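Local coordinates for protein lipoxygenase (Cyanothece sp., PDB 5EK8) that probably inserts both atoms of molecular oxygen into polyunsaturated fatty acids at a non-heme iron, as a 9R-lipoxygenase, at residues Ile120-Thr125 against Pro382-Leu387; Arg253-Met258 against Pro445-His450; Asn281-Thr286 against Pro418-Gly423. All blocks are in the same frame, centred on the assembly; numbering follows the deposited sequence.

The three contacts illustrate how a large helical enzyme is knitted together away from its catalytic iron. Contact 1 joins a strand of a four-stranded antiparallel sheet to the helical body; its centre lies about 37 Å from that of contact 2 and about 41 Å from that of contact 3, across the middle of the chain. The centres of contacts 2 and 3 are about 29 Å apart and their nearest atoms about 12 Å, and both segments of contact 3 fall between those of contact 2. None holds an iron ligand, yet each touches helix 337-377 or 549-574, which carry His359, His364, His570 and Asn574 of that site. Contact 3 has its own metal, a sodium ion.

Contact 1: residues Ile120-Thr125 against Pro382-Leu387; sequences IDNRVT and PIRLML
Arg384 reaches from helix 383-391 to strand 115-126: the edge of its guanidinium, at NH1, meets the Asn122 amide, the two side chains crossing at about a right angle, while Val124 covers a face. NH1 of Arg384 donates to OD1 of Asn122 at 3.0 Å, a weak bond because the N-H points well off the oxygen (126°). The amide is turned 66° from the guanidinium plane, so the two flat groups do not stack. CG2 of Val124 sits over the centre of the covered face, 4.0 Å from Arg384 CZ. The same methyl touches CD1 of Leu385 at 3.6 Å, the apolar part of the interface.

One shell out, the arginine chain leaves the helix with CG anti to the backbone N (chi1 166°) and bends at its second torsion, which carries the guanidinium over to the strand. NH2 makes a weak bond to Arg379 O. Asn122 and Val124 rest on Tyr134 of the adjoining strand 132-143, and Met386 packs on helices 451-473 and 549-574. The arrangement is consistent with a lipoxygenase PLAT-type β domain docked on the helical catalytic domain.

Replacing Arg384 with an alanine would probably leave Asn122 OD1 without this donor and open a gap beneath the Val124 methyl. Asp121 OD1 lies 5.1 Å from Arg384 NH1, and the carboxylate is engaged through OD2 in a salt bridge with Arg137, so any pull on Arg384 is probably modest. The chemistry is that of a buried cation met by neutral oxygens, through weak bonds to Asn122 OD1 and Arg379 O, with a methyl packed over one face.

Contact 2: residues Arg253-Met258 against Pro445-His450; sequences RVLNGM and PICDDH
Leu255, in the last turn of helix 247-256, presses on His450, which ends a type I β turn (Cys447 to His450) and occupies the N-cap position of helix 451-473. The end of one helix thereby meets the start of another.

The apolar contacts centre on the leucine. Its CD2 lies over one face of the His450 imidazole in a CH-π contact, 4.0 Å from the ring centroid and 17° off the ring normal, displaced toward the rim. The other methyl, CD1, meets Cys447 SG at 4.0 Å, and Ile446 adds a looser touch.

Polar bonds come from Asn256. Its ND2 donates to Asp449 O at 2.9 Å, with the N-H well directed (154°) and the nitrogen in the carbonyl plane. The amide oxygen accepts from Tyr452 N in the first turn of helix 451-473, so one side chain uses both its ends on the loop-helix junction; OD1 also sits at the edge of the imidazole. Asp449 directs its carboxylate elsewhere, to Lys303.

The ring's rotation is fixed from two sides. His450 carries its CG anti to the main-chain nitrogen (chi1 -161°), which turns the imidazole back over its own loop. There His450 ND1 accepts from Ile446 N at 3.0 Å, almost in the ring plane. NE2 is linked by water: one molecule lies 2.9 Å from His450 NE2 and donates to Leu255 O at 3.0 Å.

Contact 3: residues Asn281-Thr286 against Pro418-Gly423; sequences NYEKDT and PLTYPG. With NA (sodium ion), chain C.
Glu283 and Thr420 meet where a single antiparallel β bridge, Lys284 with Leu419 as its non-hydrogen-bonded pair, leads into the N-cap of helix 421-432. Two backbone bonds flank the bridge: Thr420 N to Glu283 O at 3.0 Å and Asp285 N to Pro418 O at 2.9 Å.

The glutamate chain runs out fully extended and crosses the threonine at about a right angle. Thr420 OG1 gives its proton to Glu283 OE1 at 2.8 Å, arriving from above the carboxylate plane. Because OG1 stands between the backbone N and the carbonyl carbon (chi1 69°), it can also accept from Gly423 N at 3.3 Å, the capping bond of the helix. Glu283 is therefore a second-shell partner of the cap, holding the hydroxyl that in turn holds the first helical turn; the carboxylate may also interact favourably with the helix N-terminus.

Leu419 sends its isobutyl group toward Tyr282 instead. Its CD1 meets Tyr282 CB at 3.7 Å, the two side chains slanting past each other, while the phenol oxygen bonds to Ile505 N. The leucine also touches Phe352 of helix 337-377, which joins the bridge to the helix bearing two iron-binding histidines.

Lys284 folds back at its last two torsions, and its NZ is ringed by main-chain oxygens of Asp285, His288 and Pro316. Asp285 instead turns its carboxylate to the sodium site, with OD1 also accepting from His288 ND1. The two segments share this site with the carbonyl oxygens of Val414 and Gly417: the ion lies 2.5 Å from Asp285 OD1 and 2.7 Å from Leu419 O.

Contact 1: residues Ile120-Thr125 against Pro382-Leu387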
ATOM      1  N   ILE A 120     -11.196 -20.822 -12.483  1.00 51.12           N
ATOM      2  CA  ILE A 120     -11.251 -20.945 -11.034  1.00 53.28           C
ATOM      3  C   ILE A 120     -10.010 -20.391 -10.327  1.00 57.18           C
ATOM      4  O   ILE A 120      -8.878 -20.782 -10.616  1.00 56.85           O
ATOM      5  CB  ILE A 120     -11.438 -22.424 -10.618  1.00 54.91           C
ATOM      6  CG1 ILE A 120     -12.670 -23.016 -11.302  1.00 47.71           C
ATOM      7  CG2 ILE A 120     -11.556 -22.557  -9.103  1.00 46.75           C
ATOM      8  CD1 ILE A 120     -13.952 -22.294 -10.962  1.00 48.43           C
ATOM      9  N   ASP A 121     -10.257 -19.481  -9.391  1.00 64.31           N
ATOM     10  CA  ASP A 121      -9.238 -18.901  -8.523  1.00 66.55           C
ATOM     11  C   ASP A 121      -9.162 -19.719  -7.237  1.00 65.14           C
ATOM     12  O   ASP A 121     -10.034 -20.552  -6.997  1.00 65.26           O
ATOM     13  CB  ASP A 121      -9.597 -17.449  -8.208  1.00 71.18           C
ATOM     14  CG  ASP A 121      -8.391 -16.560  -8.073  1.00 75.46           C
ATOM     15  OD1 ASP A 121      -7.365 -17.023  -7.534  1.00 81.46           O
ATOM     16  OD2 ASP A 121      -8.480 -15.389  -8.501  1.00 74.12           O
ATOM     17  N   ASN A 122      -8.141 -19.489  -6.413  1.00 62.77           N
ATOM     18  CA  ASN A 122      -8.145 -20.041  -5.054  1.00 65.79           C
ATOM     19  C   ASN A 122      -7.102 -19.439  -4.111  1.00 65.55           C
ATOM     20  O   ASN A 122      -5.995 -19.093  -4.518  1.00 68.87           O
ATOM     21  CB  ASN A 122      -7.975 -21.569  -5.086  1.00 67.14           C
ATOM     22  CG  ASN A 122      -6.561 -21.999  -5.387  1.00 68.91           C
ATOM     23  OD1 ASN A 122      -5.732 -22.128  -4.485  1.00 67.82           O
ATOM     24  ND2 ASN A 122      -6.278 -22.246  -6.658  1.00 73.29           N
ATOM     25  N   ARG A 123      -7.482 -19.315  -2.843  1.00 66.59           N
ATOM     26  CA  ARG A 123      -6.579 -18.897  -1.781  1.00 66.83           C
ATOM     27  C   ARG A 123      -6.146 -20.107  -0.959  1.00 66.06           C
ATOM     28  O   ARG A 123      -6.909 -21.060  -0.792  1.00 65.65           O
ATOM     29  CB  ARG A 123      -7.252 -17.864  -0.882  1.00 70.89           C
ATOM     30  CG  ARG A 123      -7.904 -16.725  -1.634  1.00 77.31           C
ATOM     31  CD  ARG A 123      -8.570 -15.737  -0.683  1.00 82.95           C
ATOM     32  NE  ARG A 123      -8.953 -14.509  -1.375  1.00 90.00           N
ATOM     33  CZ  ARG A 123      -9.583 -13.484  -0.806  1.00 93.11           C
ATOM     34  NH1 ARG A 123      -9.884 -12.413  -1.526  1.00 95.17           N
ATOM     35  NH2 ARG A 123      -9.911 -13.529   0.479  1.00 93.22           N
ATOM     36  N   VAL A 124      -4.923 -20.072  -0.443  1.00 63.50           N
ATOM     37  CA  VAL A 124      -4.425 -21.179   0.362  1.00 62.48           C
ATOM     38  C   VAL A 124      -4.417 -20.808   1.838  1.00 62.05           C
ATOM     39  O   VAL A 124      -3.939 -19.742   2.221  1.00 61.79           O
ATOM     40  CB  VAL A 124      -3.013 -21.607  -0.071  1.00 63.84           C
ATOM     41  CG1 VAL A 124      -2.578 -22.849   0.698  1.00 66.66           C
ATOM     42  CG2 VAL A 124      -2.987 -21.874  -1.564  1.00 63.77           C
ATOM     43  N   THR A 125      -4.964 -21.700   2.656  1.00 63.08           N
ATOM     44  CA  THR A 125      -5.047 -21.507   4.096  1.00 60.67           C
ATOM     45  C   THR A 125      -4.355 -22.686   4.783  1.00 60.96           C
ATOM     46  O   THR A 125      -4.317 -23.785   4.236  1.00 61.26           O
ATOM     47  CB  THR A 125      -6.530 -21.369   4.545  1.00 60.43           C
ATOM     48  OG1 THR A 125      -6.972 -20.024   4.323  1.00 55.17           O
ATOM     49  CG2 THR A 125      -6.724 -21.711   6.015  1.00 63.99           C
ATOM     50  N   PRO A 382       5.501 -22.476  -5.087  1.00 54.89           N
ATOM     51  CA  PRO A 382       5.479 -22.262  -3.635  1.00 55.87           C
ATOM     52  C   PRO A 382       5.684 -20.810  -3.217  1.00 58.43           C
ATOM     53  O   PRO A 382       5.190 -20.416  -2.161  1.00 66.13           O
ATOM     54  CB  PRO A 382       6.644 -23.128  -3.126  1.00 57.51           C
ATOM     55  CG  PRO A 382       7.220 -23.816  -4.333  1.00 60.67           C
ATOM     56  CD  PRO A 382       6.225 -23.706  -5.437  1.00 57.92           C
ATOM     57  N   ILE A 383       6.395 -20.031  -4.027  1.00 52.06           N
ATOM     58  CA  ILE A 383       6.631 -18.621  -3.726  1.00 51.09           C
ATOM     59  C   ILE A 383       5.302 -17.864  -3.579  1.00 50.68           C
ATOM     60  O   ILE A 383       5.205 -16.893  -2.820  1.00 50.59           O
ATOM     61  CB  ILE A 383       7.513 -17.965  -4.806  1.00 50.47           C
ATOM     62  CG1 ILE A 383       8.928 -18.534  -4.728  1.00 48.65           C
ATOM     63  CG2 ILE A 383       7.577 -16.458  -4.628  1.00 51.46           C
ATOM     64  CD1 ILE A 383       9.608 -18.265  -3.404  1.00 46.26           C
ATOM     65  N   ARG A 384       4.278 -18.333  -4.288  1.00 49.42           N
ATOM     66  CA  ARG A 384       2.918 -17.832  -4.100  1.00 55.46           C
ATOM     67  C   ARG A 384       2.522 -17.844  -2.625  1.00 59.88           C
ATOM     68  O   ARG A 384       2.157 -16.812  -2.052  1.00 59.14           O
ATOM     69  CB  ARG A 384       1.923 -18.672  -4.896  1.00 57.14           C
ATOM     70  CG  ARG A 384       0.479 -18.440  -4.487  1.00 59.89           C
ATOM     71  CD  ARG A 384      -0.327 -19.721  -4.591  1.00 62.15           C
ATOM     72  NE  ARG A 384      -1.741 -19.451  -4.820  1.00 61.35           N
ATOM     73  CZ  ARG A 384      -2.609 -20.357  -5.250  1.00 63.55           C
ATOM     74  NH1 ARG A 384      -3.878 -20.022  -5.441  1.00 66.43           N
ATOM     75  NH2 ARG A 384      -2.207 -21.598  -5.494  1.00 63.70           N
ATOM     76  N   LEU A 385       2.632 -19.024  -2.020  1.00 60.58           N
ATOM     77  CA  LEU A 385       2.313 -19.233  -0.612  1.00 56.79           C
ATOM     78  C   LEU A 385       3.075 -18.275   0.292  1.00 55.70           C
ATOM     79  O   LEU A 385       2.653 -17.988   1.413  1.00 61.04           O
ATOM     80  CB  LEU A 385       2.621 -20.679  -0.210  1.00 55.33           C
ATOM     81  CG  LEU A 385       1.465 -21.683  -0.204  1.00 53.86           C
ATOM     82  CD1 LEU A 385       0.598 -21.547  -1.442  1.00 52.78           C
ATOM     83  CD2 LEU A 385       2.003 -23.098  -0.090  1.00 56.04           C
ATOM     84  N   MET A 386       4.196 -17.777  -0.208  1.00 52.71           N
ATOM     85  CA  MET A 386       5.044 -16.890   0.565  1.00 50.42           C
ATOM     86  C   MET A 386       4.689 -15.422   0.351  1.00 55.93           C
ATOM     87  O   MET A 386       4.790 -14.615   1.278  1.00 61.33           O
ATOM     88  CB  MET A 386       6.503 -17.140   0.208  1.00 47.44           C
ATOM     89  CG  MET A 386       7.459 -16.068   0.670  1.00 48.32           C
ATOM     90  SD  MET A 386       9.150 -16.512   0.261  1.00 79.22           S
ATOM     91  CE  MET A 386      10.006 -15.080   0.884  1.00 44.66           C
ATOM     92  N   LEU A 387       4.237 -15.084  -0.857  1.00 53.59           N
ATOM     93  CA  LEU A 387       4.026 -13.680  -1.218  1.00 54.02           C
ATOM     94  C   LEU A 387       2.579 -13.193  -1.099  1.00 58.45           C
ATOM     95  O   LEU A 387       2.342 -12.075  -0.640  1.00 60.77           O
ATOM     96  CB  LEU A 387       4.525 -13.426  -2.640  1.00 55.16           C
ATOM     97  CG  LEU A 387       6.038 -13.264  -2.790  1.00 54.03           C
ATOM     98  CD1 LEU A 387       6.405 -12.976  -4.238  1.00 50.35           C
ATOM     99  CD2 LEU A 387       6.536 -12.159  -1.874  1.00 52.31           C
TER

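Contact 2: residues Arg253-Met258 against Pro445-His450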
ATOM      1  N   ARG A 253      11.659  12.496  16.636  1.00 46.66           N
ATOM      2  CA  ARG A 253      10.618  12.256  15.641  1.00 45.49           C
ATOM      3  C   ARG A 253      11.143  12.438  14.227  1.00 49.24           C
ATOM      4  O   ARG A 253      10.605  11.864  13.280  1.00 49.99           O
ATOM      5  CB  ARG A 253       9.416  13.167  15.882  1.00 45.36           C
ATOM      6  CG  ARG A 253       8.725  12.911  17.211  1.00 48.16           C
ATOM      7  CD  ARG A 253       8.585  11.418  17.499  1.00 44.75           C
ATOM      8  NE  ARG A 253       7.534  10.794  16.700  1.00 43.92           N
ATOM      9  CZ  ARG A 253       7.235   9.498  16.735  1.00 41.06           C
ATOM     10  NH1 ARG A 253       6.258   9.017  15.977  1.00 35.93           N
ATOM     11  NH2 ARG A 253       7.916   8.682  17.526  1.00 43.94           N
ATOM     12  N   VAL A 254      12.191  13.241  14.079  1.00 52.65           N
ATOM     13  CA  VAL A 254      12.876  13.317  12.798  1.00 50.43           C
ATOM     14  C   VAL A 254      13.470  11.949  12.475  1.00 52.35           C
ATOM     15  O   VAL A 254      13.390  11.468  11.340  1.00 48.14           O
ATOM     16  CB  VAL A 254      13.979  14.392  12.800  1.00 49.26           C
ATOM     17  CG1 VAL A 254      14.994  14.131  11.695  1.00 48.40           C
ATOM     18  CG2 VAL A 254      13.365  15.776  12.646  1.00 47.06           C
ATOM     19  N   LEU A 255      14.038  11.314  13.498  1.00 54.57           N
ATOM     20  CA  LEU A 255      14.677  10.008  13.341  1.00 53.99           C
ATOM     21  C   LEU A 255      13.694   8.854  13.163  1.00 50.18           C
ATOM     22  O   LEU A 255      13.844   8.030  12.259  1.00 47.83           O
ATOM     23  CB  LEU A 255      15.570   9.707  14.545  1.00 54.82           C
ATOM     24  CG  LEU A 255      16.949  10.363  14.584  1.00 59.69           C
ATOM     25  CD1 LEU A 255      17.658   9.986  15.875  1.00 60.90           C
ATOM     26  CD2 LEU A 255      17.781   9.971  13.362  1.00 55.13           C
ATOM     27  N   ASN A 256      12.689   8.798  14.028  1.00 49.24           N
ATOM     28  CA  ASN A 256      11.880   7.593  14.149  1.00 47.57           C
ATOM     29  C   ASN A 256      10.391   7.800  13.922  1.00 46.32           C
ATOM     30  O   ASN A 256       9.610   6.855  14.034  1.00 42.18           O
ATOM     31  CB  ASN A 256      12.102   6.978  15.525  1.00 44.01           C
ATOM     32  CG  ASN A 256      13.573   6.814  15.850  1.00 46.84           C
ATOM     33  OD1 ASN A 256      14.314   6.165  15.110  1.00 51.36           O
ATOM     34  ND2 ASN A 256      14.009   7.421  16.950  1.00 40.75           N
ATOM     35  N   GLY A 257      10.008   9.026  13.579  1.00 45.65           N
ATOM     36  CA  GLY A 257       8.610   9.370  13.384  1.00 45.86           C
ATOM     37  C   GLY A 257       7.971   8.753  12.153  1.00 49.19           C
ATOM     38  O   GLY A 257       8.567   7.898  11.494  1.00 46.48           O
ATOM     39  N   MET A 258       6.747   9.195  11.856  1.00 52.98           N
ATOM     40  CA  MET A 258       5.973   8.722  10.706  1.00 47.20           C
ATOM     41  C   MET A 258       6.792   8.806   9.431  1.00 46.29           C
ATOM     42  O   MET A 258       6.800   7.883   8.616  1.00 48.30           O
ATOM     43  CB  MET A 258       4.687   9.537  10.552  1.00 46.81           C
ATOM     44  CG  MET A 258       3.730   9.000   9.509  1.00 46.99           C
ATOM     45  SD  MET A 258       2.782  10.300   8.698  1.00 66.60           S
ATOM     46  CE  MET A 258       4.094  11.205   7.876  1.00 44.70           C
ATOM     47  N   PRO A 445      21.871   2.459  11.596  1.00 57.88           N
ATOM     48  CA  PRO A 445      21.638   3.372  12.720  1.00 49.71           C
ATOM     49  C   PRO A 445      22.700   4.457  12.845  1.00 47.95           C
ATOM     50  O   PRO A 445      23.878   4.141  12.993  1.00 51.18           O
ATOM     51  CB  PRO A 445      21.672   2.443  13.939  1.00 49.76           C
ATOM     52  CG  PRO A 445      21.379   1.089  13.400  1.00 53.33           C
ATOM     53  CD  PRO A 445      22.020   1.066  12.054  1.00 58.34           C
ATOM     54  N   ILE A 446      22.279   5.716  12.785  1.00 45.20           N
ATOM     55  CA  ILE A 446      23.174   6.833  13.049  1.00 47.85           C
ATOM     56  C   ILE A 446      23.652   6.818  14.498  1.00 54.03           C
ATOM     57  O   ILE A 446      24.830   7.045  14.772  1.00 58.30           O
ATOM     58  CB  ILE A 446      22.499   8.187  12.771  1.00 46.05           C
ATOM     59  CG1 ILE A 446      21.889   8.217  11.370  1.00 43.18           C
ATOM     60  CG2 ILE A 446      23.490   9.325  12.958  1.00 47.41           C
ATOM     61  CD1 ILE A 446      21.341   9.573  10.992  1.00 41.31           C
ATOM     62  N   CYS A 447      22.728   6.553  15.420  1.00 54.19           N
ATOM     63  CA  CYS A 447      23.041   6.549  16.846  1.00 53.82           C
ATOM     64  C   CYS A 447      22.150   5.580  17.625  1.00 57.75           C
ATOM     65  O   CYS A 447      21.306   4.900  17.045  1.00 59.92           O
ATOM     66  CB  CYS A 447      22.902   7.958  17.418  1.00 49.95           C
ATOM     67  SG  CYS A 447      21.289   8.707  17.113  1.00 67.27           S
ATOM     68  N   ASP A 448      22.344   5.525  18.939  1.00 59.97           N
ATOM     69  CA  ASP A 448      21.579   4.622  19.798  1.00 60.44           C
ATOM     70  C   ASP A 448      20.093   4.964  19.834  1.00 57.36           C
ATOM     71  O   ASP A 448      19.254   4.073  19.958  1.00 57.64           O
ATOM     72  CB  ASP A 448      22.148   4.632  21.219  1.00 64.07           C
ATOM     73  CG  ASP A 448      23.344   3.720  21.367  1.00 68.59           C
ATOM     74  OD1 ASP A 448      23.340   2.647  20.728  1.00 70.19           O
ATOM     75  OD2 ASP A 448      24.282   4.073  22.115  1.00 71.15           O
ATOM     76  N   ASP A 449      19.773   6.251  19.725  1.00 54.43           N
ATOM     77  CA  ASP A 449      18.385   6.702  19.734  1.00 54.14           C
ATOM     78  C   ASP A 449      17.691   6.457  18.395  1.00 52.17           C
ATOM     79  O   ASP A 449      16.483   6.665  18.266  1.00 49.01           O
ATOM     80  CB  ASP A 449      18.306   8.189  20.092  1.00 59.07           C
ATOM     81  CG  ASP A 449      18.446   8.442  21.586  1.00 69.44           C
ATOM     82  OD1 ASP A 449      18.851   7.517  22.321  1.00 74.02           O
ATOM     83  OD2 ASP A 449      18.153   9.574  22.028  1.00 71.44           O
ATOM     84  N   HIS A 450      18.455   6.015  17.401  1.00 55.58           N
ATOM     85  CA  HIS A 450      17.900   5.781  16.072  1.00 56.33           C
ATOM     86  C   HIS A 450      17.107   4.478  16.050  1.00 57.13           C
ATOM     87  O   HIS A 450      17.529   3.478  15.463  1.00 55.42           O
ATOM     88  CB  HIS A 450      19.007   5.754  15.020  1.00 55.44           C
ATOM     89  CG  HIS A 450      18.514   5.977  13.629  1.00 55.61           C
ATOM     90  ND1 HIS A 450      19.348   5.966  12.528  1.00 58.39           N
ATOM     91  CD2 HIS A 450      17.273   6.226  13.153  1.00 56.16           C
ATOM     92  CE1 HIS A 450      18.638   6.189  11.440  1.00 58.74           C
ATOM     93  NE2 HIS A 450      17.373   6.354  11.790  1.00 56.37           N
TER
HETATM   94  O   HOH W   1      15.625   7.590   9.864  1.00 37.40           O

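Contact 3: residues Asn281-Thr286 against Pro418-Gly423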
ATOM      1  N   ASN A 281       9.924  22.278  -7.554  1.00 44.50           N
ATOM      2  CA  ASN A 281       9.446  21.459  -8.663  1.00 42.47           C
ATOM      3  C   ASN A 281       7.922  21.372  -8.802  1.00 41.14           C
ATOM      4  O   ASN A 281       7.415  20.860  -9.799  1.00 34.85           O
ATOM      5  CB  ASN A 281       9.998  20.043  -8.514  1.00 42.75           C
ATOM      6  CG  ASN A 281      10.745  19.579  -9.734  1.00 49.53           C
ATOM      7  OD1 ASN A 281      11.335  20.378 -10.463  1.00 56.03           O
ATOM      8  ND2 ASN A 281      10.725  18.275  -9.968  1.00 49.81           N
ATOM      9  N   TYR A 282       7.193  21.862  -7.803  1.00 45.29           N
ATOM     10  CA  TYR A 282       5.770  21.540  -7.696  1.00 39.59           C
ATOM     11  C   TYR A 282       4.836  22.745  -7.662  1.00 39.88           C
ATOM     12  O   TYR A 282       5.213  23.841  -7.242  1.00 40.69           O
ATOM     13  CB  TYR A 282       5.546  20.677  -6.457  1.00 29.99           C
ATOM     14  CG  TYR A 282       6.553  19.558  -6.376  1.00 30.90           C
ATOM     15  CD1 TYR A 282       6.498  18.491  -7.264  1.00 37.37           C
ATOM     16  CD2 TYR A 282       7.576  19.578  -5.438  1.00 32.26           C
ATOM     17  CE1 TYR A 282       7.425  17.467  -7.215  1.00 39.64           C
ATOM     18  CE2 TYR A 282       8.510  18.551  -5.374  1.00 36.88           C
ATOM     19  CZ  TYR A 282       8.430  17.500  -6.270  1.00 37.65           C
ATOM     20  OH  TYR A 282       9.350  16.478  -6.221  1.00 33.61           O
ATOM     21  N   GLU A 283       3.613  22.522  -8.129  1.00 34.57           N
ATOM     22  CA  GLU A 283       2.602  23.565  -8.179  1.00 37.36           C
ATOM     23  C   GLU A 283       1.907  23.749  -6.827  1.00 41.74           C
ATOM     24  O   GLU A 283       1.279  22.826  -6.306  1.00 44.54           O
ATOM     25  CB  GLU A 283       1.571  23.244  -9.261  1.00 29.82           C
ATOM     26  CG  GLU A 283       0.634  24.388  -9.578  1.00 35.94           C
ATOM     27  CD  GLU A 283      -0.489  23.981 -10.509  1.00 41.52           C
ATOM     28  OE1 GLU A 283      -0.645  22.766 -10.761  1.00 41.24           O
ATOM     29  OE2 GLU A 283      -1.218  24.876 -10.988  1.00 47.40           O
ATOM     30  N   LYS A 284       2.036  24.945  -6.263  1.00 42.62           N
ATOM     31  CA  LYS A 284       1.366  25.295  -5.019  1.00 41.18           C
ATOM     32  C   LYS A 284      -0.103  25.576  -5.293  1.00 49.00           C
ATOM     33  O   LYS A 284      -0.434  26.143  -6.336  1.00 49.93           O
ATOM     34  CB  LYS A 284       2.027  26.518  -4.372  1.00 35.13           C
ATOM     35  CG  LYS A 284       1.554  26.801  -2.960  1.00 37.84           C
ATOM     36  CD  LYS A 284       2.346  27.918  -2.303  1.00 36.39           C
ATOM     37  CE  LYS A 284       1.987  29.269  -2.883  1.00 42.09           C
ATOM     38  NZ  LYS A 284       0.550  29.593  -2.711  1.00 44.81           N
ATOM     39  N   ASP A 285      -0.983  25.182  -4.370  1.00 47.13           N
ATOM     40  CA  ASP A 285      -2.389  25.562  -4.478  1.00 43.88           C
ATOM     41  C   ASP A 285      -2.533  27.004  -4.009  1.00 42.04           C
ATOM     42  O   ASP A 285      -1.564  27.613  -3.561  1.00 45.23           O
ATOM     43  CB  ASP A 285      -3.314  24.610  -3.687  1.00 48.44           C
ATOM     44  CG  ASP A 285      -3.101  24.662  -2.166  1.00 49.05           C
ATOM     45  OD1 ASP A 285      -2.832  23.592  -1.577  1.00 48.52           O
ATOM     46  OD2 ASP A 285      -3.244  25.740  -1.549  1.00 44.34           O
ATOM     47  N   THR A 286      -3.735  27.554  -4.117  1.00 43.32           N
ATOM     48  CA  THR A 286      -3.938  28.963  -3.798  1.00 52.03           C
ATOM     49  C   THR A 286      -4.115  29.239  -2.302  1.00 57.83           C
ATOM     50  O   THR A 286      -3.908  30.365  -1.853  1.00 61.61           O
ATOM     51  CB  THR A 286      -5.160  29.523  -4.539  1.00 55.10           C
ATOM     52  OG1 THR A 286      -6.325  28.778  -4.164  1.00 60.96           O
ATOM     53  CG2 THR A 286      -4.958  29.425  -6.042  1.00 49.01           C
ATOM     54  N   PRO A 418      -0.281  21.278   0.534  1.00 35.54           N
ATOM     55  CA  PRO A 418       0.011  22.602  -0.033  1.00 36.34           C
ATOM     56  C   PRO A 418       0.087  22.606  -1.559  1.00 40.15           C
ATOM     57  O   PRO A 418       0.234  23.664  -2.177  1.00 44.87           O
ATOM     58  CB  PRO A 418       1.374  22.936   0.568  1.00 34.52           C
ATOM     59  CG  PRO A 418       2.023  21.601   0.720  1.00 33.39           C
ATOM     60  CD  PRO A 418       0.926  20.650   1.103  1.00 32.02           C
ATOM     61  N   LEU A 419      -0.007  21.430  -2.164  1.00 39.32           N
ATOM     62  CA  LEU A 419       0.121  21.318  -3.607  1.00 38.76           C
ATOM     63  C   LEU A 419      -1.220  21.102  -4.282  1.00 42.00           C
ATOM     64  O   LEU A 419      -2.203  20.738  -3.640  1.00 44.62           O
ATOM     65  CB  LEU A 419       1.069  20.175  -3.966  1.00 38.29           C
ATOM     66  CG  LEU A 419       2.483  20.330  -3.406  1.00 40.69           C
ATOM     67  CD1 LEU A 419       3.380  19.201  -3.899  1.00 41.58           C
ATOM     68  CD2 LEU A 419       3.055  21.697  -3.767  1.00 37.29           C
ATOM     69  N   THR A 420      -1.244  21.332  -5.588  1.00 43.98           N
ATOM     70  CA  THR A 420      -2.373  20.940  -6.413  1.00 42.77           C
ATOM     71  C   THR A 420      -2.322  19.427  -6.596  1.00 40.16           C
ATOM     72  O   THR A 420      -1.364  18.777  -6.170  1.00 40.50           O
ATOM     73  CB  THR A 420      -2.350  21.642  -7.783  1.00 39.96           C
ATOM     74  OG1 THR A 420      -1.254  21.142  -8.557  1.00 39.71           O
ATOM     75  CG2 THR A 420      -2.203  23.145  -7.612  1.00 30.60           C
ATOM     76  N   TYR A 421      -3.350  18.855  -7.210  1.00 39.72           N
ATOM     77  CA  TYR A 421      -3.301  17.432  -7.521  1.00 40.22           C
ATOM     78  C   TYR A 421      -2.138  17.107  -8.477  1.00 40.83           C
ATOM     79  O   TYR A 421      -1.420  16.131  -8.249  1.00 37.93           O
ATOM     80  CB  TYR A 421      -4.627  16.940  -8.108  1.00 41.05           C
ATOM     81  CG  TYR A 421      -4.530  15.537  -8.655  1.00 46.12           C
ATOM     82  CD1 TYR A 421      -4.465  14.438  -7.798  1.00 44.17           C
ATOM     83  CD2 TYR A 421      -4.488  15.307 -10.031  1.00 46.70           C
ATOM     84  CE1 TYR A 421      -4.371  13.148  -8.295  1.00 49.08           C
ATOM     85  CE2 TYR A 421      -4.391  14.021 -10.541  1.00 46.92           C
ATOM     86  CZ  TYR A 421      -4.331  12.946  -9.667  1.00 53.20           C
ATOM     87  OH  TYR A 421      -4.233  11.663 -10.161  1.00 54.64           O
ATOM     88  N   PRO A 422      -1.941  17.914  -9.543  1.00 44.00           N
ATOM     89  CA  PRO A 422      -0.754  17.653 -10.371  1.00 46.33           C
ATOM     90  C   PRO A 422       0.569  17.655  -9.598  1.00 45.53           C
ATOM     91  O   PRO A 422       1.450  16.864  -9.928  1.00 46.37           O
ATOM     92  CB  PRO A 422      -0.784  18.797 -11.388  1.00 44.13           C
ATOM     93  CG  PRO A 422      -2.225  19.094 -11.550  1.00 45.11           C
ATOM     94  CD  PRO A 422      -2.837  18.899 -10.187  1.00 43.23           C
ATOM     95  N   GLY A 423       0.700  18.508  -8.584  1.00 37.52           N
ATOM     96  CA  GLY A 423       1.913  18.559  -7.785  1.00 37.77           C
ATOM     97  C   GLY A 423       2.141  17.284  -6.994  1.00 42.68           C
ATOM     98  O   GLY A 423       3.206  16.657  -7.074  1.00 48.68           O
TER
HETATM   99 NA    NA C 702      -4.227  21.515  -2.028  1.00 38.93          NA